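Long-range contacts in 65 kDa virulence protein (PDB 2GWM), which probably transfers ADP-ribose from NAD+ to an arginine of host actin through this C-terminal catalytic domain, thereby blocking actin polymerization: residues V78-L83 with I123-L128; I159-N164 with I193-V198; S113-W118 with K176-D181. One frame throughout, in Å; residues are numbered along the deposited sequence.

Contact 1. Residues V78-L83 with I123-L128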
# COMPACT_ATOMS: atom_id res chain seq x y z
N VAL A 78 -10.37 -10.11 3.90
CA VAL A 78 -9.88 -9.07 4.77
C VAL A 78 -8.35 -9.08 4.72
O VAL A 78 -7.71 -10.11 4.57
CB VAL A 78 -10.42 -9.29 6.21
CG1 VAL A 78 -9.88 -10.61 6.81
CG2 VAL A 78 -10.16 -8.09 7.10
N VAL A 79 -7.77 -7.90 4.84
CA VAL A 79 -6.32 -7.76 4.94
C VAL A 79 -6.03 -6.65 5.95
O VAL A 79 -6.94 -5.90 6.37
CB VAL A 79 -5.67 -7.39 3.55
CG1 VAL A 79 -5.72 -8.55 2.62
CG2 VAL A 79 -6.29 -6.18 2.97
N TYR A 80 -4.77 -6.50 6.31
CA TYR A 80 -4.39 -5.64 7.40
C TYR A 80 -3.24 -4.77 7.05
O TYR A 80 -2.37 -5.12 6.20
CB TYR A 80 -3.93 -6.48 8.63
CG TYR A 80 -4.88 -7.58 8.97
CD1 TYR A 80 -6.05 -7.30 9.64
CD2 TYR A 80 -4.68 -8.86 8.53
CE1 TYR A 80 -6.97 -8.29 9.93
CE2 TYR A 80 -5.60 -9.89 8.80
CZ TYR A 80 -6.76 -9.57 9.53
OH TYR A 80 -7.74 -10.49 9.87
N ARG A 81 -3.20 -3.61 7.69
CA ARG A 81 -2.11 -2.68 7.54
C ARG A 81 -1.93 -1.84 8.79
O ARG A 81 -2.90 -1.30 9.26
CB ARG A 81 -2.27 -1.78 6.31
CG ARG A 81 -1.16 -0.84 6.12
CD ARG A 81 0.19 -1.49 5.92
NE ARG A 81 1.23 -0.48 5.78
CZ ARG A 81 1.45 0.24 4.68
NH1 ARG A 81 0.72 0.07 3.60
NH2 ARG A 81 2.44 1.15 4.68
N GLY A 82 -0.71 -1.76 9.28
CA GLY A 82 -0.33 -0.80 10.31
C GLY A 82 0.15 0.49 9.66
O GLY A 82 0.96 0.43 8.68
N LEU A 83 -0.34 1.64 10.12
CA LEU A 83 0.04 3.00 9.67
C LEU A 83 0.42 3.89 10.85
O LEU A 83 -0.10 3.78 11.96
CB LEU A 83 -1.11 3.73 8.92
CG LEU A 83 -1.67 3.32 7.58
CD1 LEU A 83 -2.68 4.35 7.13
CD2 LEU A 83 -0.58 3.20 6.56
N ILE A 123 -4.07 0.61 13.32
CA ILE A 123 -4.22 -0.65 12.65
C ILE A 123 -5.44 -0.55 11.78
O ILE A 123 -6.55 -0.25 12.22
CB ILE A 123 -4.44 -1.83 13.63
CG1 ILE A 123 -3.37 -1.89 14.72
CG2 ILE A 123 -4.50 -3.17 12.89
CD1 ILE A 123 -1.98 -1.89 14.23
N LEU A 124 -5.23 -0.78 10.49
CA LEU A 124 -6.35 -0.88 9.53
C LEU A 124 -6.77 -2.32 9.34
O LEU A 124 -5.96 -3.21 9.06
CB LEU A 124 -5.90 -0.35 8.17
CG LEU A 124 -5.36 1.04 8.16
CD1 LEU A 124 -5.02 1.49 6.73
CD2 LEU A 124 -6.21 2.06 8.84
N ASN A 125 -8.08 -2.58 9.48
CA ASN A 125 -8.71 -3.84 9.26
C ASN A 125 -9.57 -3.62 8.04
O ASN A 125 -10.52 -2.93 8.09
CB ASN A 125 -9.60 -4.15 10.51
CG ASN A 125 -10.34 -5.44 10.41
OD1 ASN A 125 -9.77 -6.48 10.05
ND2 ASN A 125 -11.65 -5.41 10.78
N ILE A 126 -9.09 -4.13 6.91
CA ILE A 126 -9.62 -3.79 5.58
C ILE A 126 -10.38 -4.93 4.96
O ILE A 126 -9.78 -5.92 4.53
CB ILE A 126 -8.45 -3.38 4.65
CG1 ILE A 126 -7.64 -2.25 5.23
CG2 ILE A 126 -9.02 -2.96 3.29
CD1 ILE A 126 -6.41 -1.92 4.42
N TYR A 127 -11.70 -4.80 4.92
CA TYR A 127 -12.54 -5.81 4.33
C TYR A 127 -12.55 -5.70 2.82
O TYR A 127 -12.58 -4.61 2.27
CB TYR A 127 -13.95 -5.71 4.86
CG TYR A 127 -14.00 -6.06 6.35
CD1 TYR A 127 -13.78 -7.37 6.77
CD2 TYR A 127 -14.16 -5.08 7.33
CE1 TYR A 127 -13.85 -7.72 8.09
CE2 TYR A 127 -14.18 -5.41 8.68
CZ TYR A 127 -14.00 -6.73 9.07
OH TYR A 127 -14.04 -7.03 10.43
N LEU A 128 -12.62 -6.84 2.17
CA LEU A 128 -12.59 -6.93 0.73
C LEU A 128 -13.78 -7.65 0.22
O LEU A 128 -14.21 -8.59 0.85
CB LEU A 128 -11.36 -7.74 0.28
CG LEU A 128 -10.03 -7.17 0.78
CD1 LEU A 128 -8.91 -8.08 0.29
CD2 LEU A 128 -9.77 -5.71 0.36
O HOH W 1 -10.59 -8.88 10.76

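Contact 2. Residues I159-N164 with I193-V198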
# COMPACT_ATOMS: atom_id res chain seq x y z
N ILE A 159 -14.55 4.25 5.20
CA ILE A 159 -14.27 4.21 6.65
C ILE A 159 -15.56 3.81 7.29
O ILE A 159 -16.54 4.59 7.29
CB ILE A 159 -13.89 5.62 7.16
CG1 ILE A 159 -12.71 6.24 6.37
CG2 ILE A 159 -13.62 5.57 8.65
CD1 ILE A 159 -11.55 5.39 6.26
N GLU A 160 -15.59 2.60 7.86
CA GLU A 160 -16.82 2.09 8.45
C GLU A 160 -16.92 2.36 9.96
O GLU A 160 -17.96 2.78 10.45
CB GLU A 160 -16.93 0.60 8.11
CG GLU A 160 -17.07 0.38 6.63
CD GLU A 160 -17.53 -1.01 6.26
OE1 GLU A 160 -17.02 -2.00 6.89
OE2 GLU A 160 -18.34 -1.09 5.33
N SER A 161 -15.86 2.10 10.71
CA SER A 161 -15.83 2.47 12.12
C SER A 161 -14.42 2.67 12.61
O SER A 161 -13.46 2.15 12.02
CB SER A 161 -16.52 1.42 12.97
OG SER A 161 -15.94 0.14 12.93
N ILE A 162 -14.31 3.41 13.71
CA ILE A 162 -13.05 3.70 14.35
C ILE A 162 -13.20 3.25 15.79
O ILE A 162 -14.24 3.55 16.43
CB ILE A 162 -12.64 5.20 14.29
CG1 ILE A 162 -12.59 5.72 12.83
CG2 ILE A 162 -11.28 5.39 15.00
CD1 ILE A 162 -13.80 6.38 12.32
N VAL A 163 -12.23 2.49 16.29
CA VAL A 163 -12.25 1.97 17.65
C VAL A 163 -11.00 2.47 18.31
O VAL A 163 -9.91 1.95 18.01
CB VAL A 163 -12.23 0.43 17.61
CG1 VAL A 163 -12.51 -0.11 18.90
CG2 VAL A 163 -13.29 -0.09 16.54
N ASN A 164 -11.14 3.46 19.22
CA ASN A 164 -10.03 3.99 19.97
C ASN A 164 -9.57 3.09 21.08
O ASN A 164 -10.35 2.31 21.66
CB ASN A 164 -10.38 5.35 20.50
CG ASN A 164 -10.55 6.36 19.42
OD1 ASN A 164 -9.97 6.28 18.38
ND2 ASN A 164 -11.31 7.39 19.72
N ILE A 193 -7.97 1.32 15.98
CA ILE A 193 -8.29 0.45 14.88
C ILE A 193 -9.26 1.17 14.00
O ILE A 193 -10.23 1.73 14.47
CB ILE A 193 -8.89 -0.94 15.36
CG1 ILE A 193 -7.93 -1.65 16.31
CG2 ILE A 193 -9.33 -1.81 14.16
CD1 ILE A 193 -8.66 -2.70 17.14
N ILE A 194 -9.02 1.08 12.69
CA ILE A 194 -9.94 1.62 11.73
C ILE A 194 -10.38 0.45 10.89
O ILE A 194 -9.60 -0.20 10.23
CB ILE A 194 -9.36 2.70 10.84
CG1 ILE A 194 -8.76 3.81 11.67
CG2 ILE A 194 -10.46 3.24 9.92
CD1 ILE A 194 -8.13 4.92 10.86
N ASN A 195 -11.70 0.20 10.91
CA ASN A 195 -12.37 -0.82 10.10
C ASN A 195 -12.80 -0.14 8.80
O ASN A 195 -13.58 0.81 8.82
CB ASN A 195 -13.56 -1.41 10.85
CG ASN A 195 -13.17 -2.06 12.13
OD1 ASN A 195 -13.63 -1.65 13.25
ND2 ASN A 195 -12.39 -3.11 12.00
N MET A 196 -12.30 -0.67 7.71
CA MET A 196 -12.46 -0.09 6.37
C MET A 196 -12.96 -1.14 5.42
O MET A 196 -12.83 -2.34 5.67
CB MET A 196 -11.09 0.33 5.77
CG MET A 196 -10.35 1.24 6.57
SD MET A 196 -8.93 1.75 5.67
CE MET A 196 -8.84 3.39 6.20
N ARG A 197 -13.44 -0.69 4.24
CA ARG A 197 -13.87 -1.61 3.21
C ARG A 197 -13.44 -1.10 1.86
O ARG A 197 -13.65 0.08 1.56
CB ARG A 197 -15.39 -1.76 3.22
CG ARG A 197 -15.92 -2.78 2.25
CD ARG A 197 -17.42 -3.08 2.46
NE ARG A 197 -17.69 -3.40 3.83
CZ ARG A 197 -17.50 -4.57 4.41
NH1 ARG A 197 -17.15 -5.63 3.71
NH2 ARG A 197 -17.64 -4.62 5.72
N VAL A 198 -12.79 -1.95 1.07
CA VAL A 198 -12.47 -1.55 -0.33
C VAL A 198 -13.75 -1.56 -1.16
O VAL A 198 -14.50 -2.52 -1.09
CB VAL A 198 -11.38 -2.46 -0.92
CG1 VAL A 198 -11.20 -2.17 -2.43
CG2 VAL A 198 -10.07 -2.26 -0.22

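Contact 3. Residues S113-W118 with K176-D181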
# COMPACT_ATOMS: atom_id res chain seq x y z
N SER A 113 -1.26 -6.95 4.28
CA SER A 113 -0.96 -8.34 4.54
C SER A 113 -2.23 -9.14 4.79
O SER A 113 -3.11 -8.64 5.50
CB SER A 113 -0.05 -8.45 5.75
OG SER A 113 -0.05 -9.80 6.19
N PRO A 114 -2.34 -10.37 4.26
CA PRO A 114 -3.48 -11.23 4.55
C PRO A 114 -3.38 -11.83 5.91
O PRO A 114 -4.39 -12.36 6.37
CB PRO A 114 -3.38 -12.35 3.50
CG PRO A 114 -1.96 -12.43 3.19
CD PRO A 114 -1.36 -11.04 3.38
N ASP A 115 -2.20 -11.73 6.54
CA ASP A 115 -1.85 -12.59 7.70
C ASP A 115 -1.75 -11.81 8.95
O ASP A 115 -2.15 -12.31 9.99
CB ASP A 115 -0.47 -13.25 7.51
CG ASP A 115 -0.48 -14.36 6.49
OD1 ASP A 115 -1.56 -14.73 5.96
OD2 ASP A 115 0.63 -14.87 6.25
N LYS A 116 -1.18 -10.62 8.90
CA LYS A 116 -0.96 -9.86 10.12
C LYS A 116 -0.73 -8.38 9.89
O LYS A 116 -0.36 -7.96 8.81
CB LYS A 116 0.24 -10.46 10.82
CG LYS A 116 1.54 -10.04 10.21
CD LYS A 116 2.70 -10.67 10.96
CE LYS A 116 3.43 -11.74 10.15
NZ LYS A 116 4.59 -12.30 10.96
N ALA A 117 -0.95 -7.57 10.91
CA ALA A 117 -0.53 -6.15 10.82
C ALA A 117 0.69 -5.92 11.68
O ALA A 117 0.80 -6.45 12.79
CB ALA A 117 -1.61 -5.29 11.31
N TRP A 118 1.58 -5.08 11.17
CA TRP A 118 2.69 -4.58 11.95
C TRP A 118 2.19 -3.46 12.81
O TRP A 118 1.59 -2.49 12.37
CB TRP A 118 3.83 -4.12 11.04
CG TRP A 118 4.51 -5.38 10.48
CD1 TRP A 118 4.01 -6.23 9.52
CD2 TRP A 118 5.73 -5.94 10.92
NE1 TRP A 118 4.89 -7.26 9.31
CE2 TRP A 118 5.95 -7.11 10.16
CE3 TRP A 118 6.69 -5.56 11.85
CZ2 TRP A 118 7.08 -7.89 10.32
CZ3 TRP A 118 7.81 -6.34 12.02
CH2 TRP A 118 8.00 -7.50 11.25
N LYS A 176 -8.72 -10.03 18.16
CA LYS A 176 -9.22 -10.81 17.01
C LYS A 176 -8.49 -10.44 15.74
O LYS A 176 -8.80 -10.96 14.66
CB LYS A 176 -10.75 -10.68 16.91
CG LYS A 176 -11.42 -11.19 18.18
CD LYS A 176 -12.87 -11.43 18.06
CE LYS A 176 -13.46 -11.95 19.35
NZ LYS A 176 -14.73 -12.66 19.03
N LEU A 177 -7.49 -9.55 15.85
CA LEU A 177 -6.52 -9.30 14.75
C LEU A 177 -5.24 -10.14 14.99
O LEU A 177 -4.87 -10.40 16.09
CB LEU A 177 -6.25 -7.79 14.62
CG LEU A 177 -7.47 -6.89 14.40
CD1 LEU A 177 -7.13 -5.44 14.39
CD2 LEU A 177 -8.24 -7.23 13.16
N ARG A 178 -4.52 -10.55 13.94
CA ARG A 178 -3.17 -11.15 14.14
C ARG A 178 -2.18 -10.00 13.93
O ARG A 178 -2.25 -9.25 12.99
CB ARG A 178 -2.81 -12.29 13.15
CG ARG A 178 -1.38 -12.94 13.44
CD ARG A 178 -1.07 -14.22 12.62
NE ARG A 178 0.30 -14.26 12.07
CZ ARG A 178 0.72 -15.09 11.10
NH1 ARG A 178 -0.11 -15.99 10.57
NH2 ARG A 178 1.98 -15.03 10.66
N LEU A 179 -1.37 -9.80 14.94
CA LEU A 179 -0.42 -8.70 14.94
C LEU A 179 0.97 -9.29 14.79
O LEU A 179 1.25 -10.41 15.20
CB LEU A 179 -0.51 -7.95 16.29
CG LEU A 179 -1.91 -7.34 16.48
CD1 LEU A 179 -1.99 -6.80 17.92
CD2 LEU A 179 -2.24 -6.25 15.47
N SER A 180 1.87 -8.46 14.25
CA SER A 180 3.30 -8.69 14.26
C SER A 180 3.80 -8.97 15.67
O SER A 180 3.31 -8.37 16.59
CB SER A 180 4.01 -7.40 13.78
OG SER A 180 3.87 -6.25 14.73
N ASP A 181 4.70 -9.92 15.83
CA ASP A 181 5.24 -10.23 17.16
C ASP A 181 6.75 -10.20 17.09
O ASP A 181 7.44 -10.96 17.78
CB ASP A 181 4.68 -11.54 17.74
CG ASP A 181 4.82 -11.64 19.28
OD1 ASP A 181 4.79 -10.58 20.01
OD2 ASP A 181 4.93 -12.79 19.79
O HOH W 2 5.93 -9.88 12.89

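Contact 1. Residues V78-L83 with I123-L128
Val79 pairs with Ile126 and Arg81 with Leu124 in an antiparallel strand contact at one margin of the mixed five-stranded sheet, where strand 78-83 is outermost and strand 122-127 lies next to it. Both pairs are of the hydrogen-bonded type. Val79 N reaches Ile126 O at 2.8 Å, and the reverse bond runs from Ile126 N to Val79 O. Arg81 O takes the amide of Leu124 N at 2.7 Å, whereas the return bond from Arg81 N to Leu124 O is longer, 3.1 Å.

The two faces differ in character. On the face of Val79 and Ile126 the contact is aliphatic, extended by Leu83 CD1 against Leu124 CD1 at 3.7 Å. On the other face Asn125 sets its CG opposite the backbone N (chi1 180°), which lays the amide alongside the Tyr80 ring, the planes 14° apart and OD1 3.3 Å from Tyr80 CE1. A water donates to Asn125 OD1 at 2.6 Å, and Asn125 ND2 bonds weakly to Tyr127 OH, so both ends of the amide are engaged.

Arg81 sends its guanidinium away from the strand pair; Leu83 CD2 covers one face, and NH1 donates to Ser111 O. Arg81, Ser111 and Glu148 are the predicted active-site residues, consistent with the Arg-Ser-Glu signature of arginine-specific ADP-ribosyltransferases, whose arginine sits on such a strand.

Contact 2. Residues I159-N164 with I193-V198
Glu160 turns its CG back beside its own backbone N (chi1 -64°) and then runs extended, while Arg197 bends its chain at CG-CD (chi3 -51°); together these torsions bring the carboxylate to the NE/NH2 edge of the guanidinium. The arginine grips side-on, one nitrogen to each oxygen: NE meets Glu160 OE2 at 2.8 Å, within the guanidinium plane, and NH2 meets Glu160 OE1 at 2.9 Å, on the syn lone pair but tilted from that plane. Because the two flat groups stand 51° apart, the salt bridge is twisted rather than coplanar. Arg197 NH1 has a second carboxylate partner in Glu129, which should further fix the guanidinium.

Glu160 lies in a classic beta bulge in the antiparallel pairing of strands 155-164 and 192-198. Here Glu160 and Ser161 both face Asn195, whose carbonyl oxygen accepts two amides: Glu160 N at 2.9 Å from Asn195 O, and Ser161 N at 3.2 Å from that same oxygen. Asn195 N returns a bond to Ser161 O. Beyond the bulge the pairing is regular, with Val163 N and Ile193 O 2.8 Å apart and a reciprocal bond from Ile193 N to Val163 O.

On the face carrying Ile159, Ile194 and Met196 the contact is apolar. Ile159 and Met196 run side by side, and their methyls are pressed unusually close, CD1 to CE at 3.4 Å; Ile159 CG2 touches Ile194 CG2 at 4.1 Å. Helix 168-175 packs over the opposite face, where Val163 rests on Phe170 and Gln173.

Contact 3. Residues S113-W118 with K176-D181
Ala117 and Leu179 form a single backbone bridge between two loops, one following strand 110-112 and the other following helix 168-175. Ala117 N donates to Arg178 O at 3.0 Å, and Ala117 O accepts from Ser180 N at 2.7 Å, so the N-H and the C=O of Ala117 are both satisfied by the second loop. Weaker CA-H...O contacts flank this pair, including Lys116 CA to Arg178 O at 3.2 Å.

The hydroxyl of Ser180 finds its main partner beyond the two loops, accepting from Ile119 N. Ser180 CB lies over the Trp118 indole in a CH-pi contact, 4.0 Å from the centroid of the five-membered ring. Within the first loop Ser113 OG accepts two amides, Asp115 N at 2.9 Å and Lys116 N at 3.0 Å, an ST turn and ST motif, which probably help shape the bend before the bridge.

The charged ends are less firmly engaged. Arg178 lays its guanidinium face near Asp115 CB, but no N-H points at Asp115 OD2, which lies 4.5 Å from Arg178 NH1, too far for a salt bridge. Lys116 NZ stands 3.8 Å from Arg178 NH2, and a water bonds weakly to both Lys116 NZ and Asp181 N. The chemistry implies that backbone bonds hold the loops together, while the neighbouring Lys116 and Arg178 charges probably repel mildly, offset in part by Asp115.

Contacts 1 and 2 belong to the same mixed sheet, their centres about 9 Å apart, and meet where strands 122-127 and 192-198 run parallel as neighbours; they follow one another along the chain. Contact 3 interleaves with both, its first segment falling between the strands of contact 1 and its second between those of contact 2. Its centre lies about 9 Å from that of contact 1 and about 16 Å from that of contact 2. The bond from Tyr80 N to Ser113 O ties it to the edge strand, and Leu177 packs on Tyr80, Asn125 and Ile193. Sequence-distant loops are thereby anchored to the sheet beside the predicted active site at Arg81.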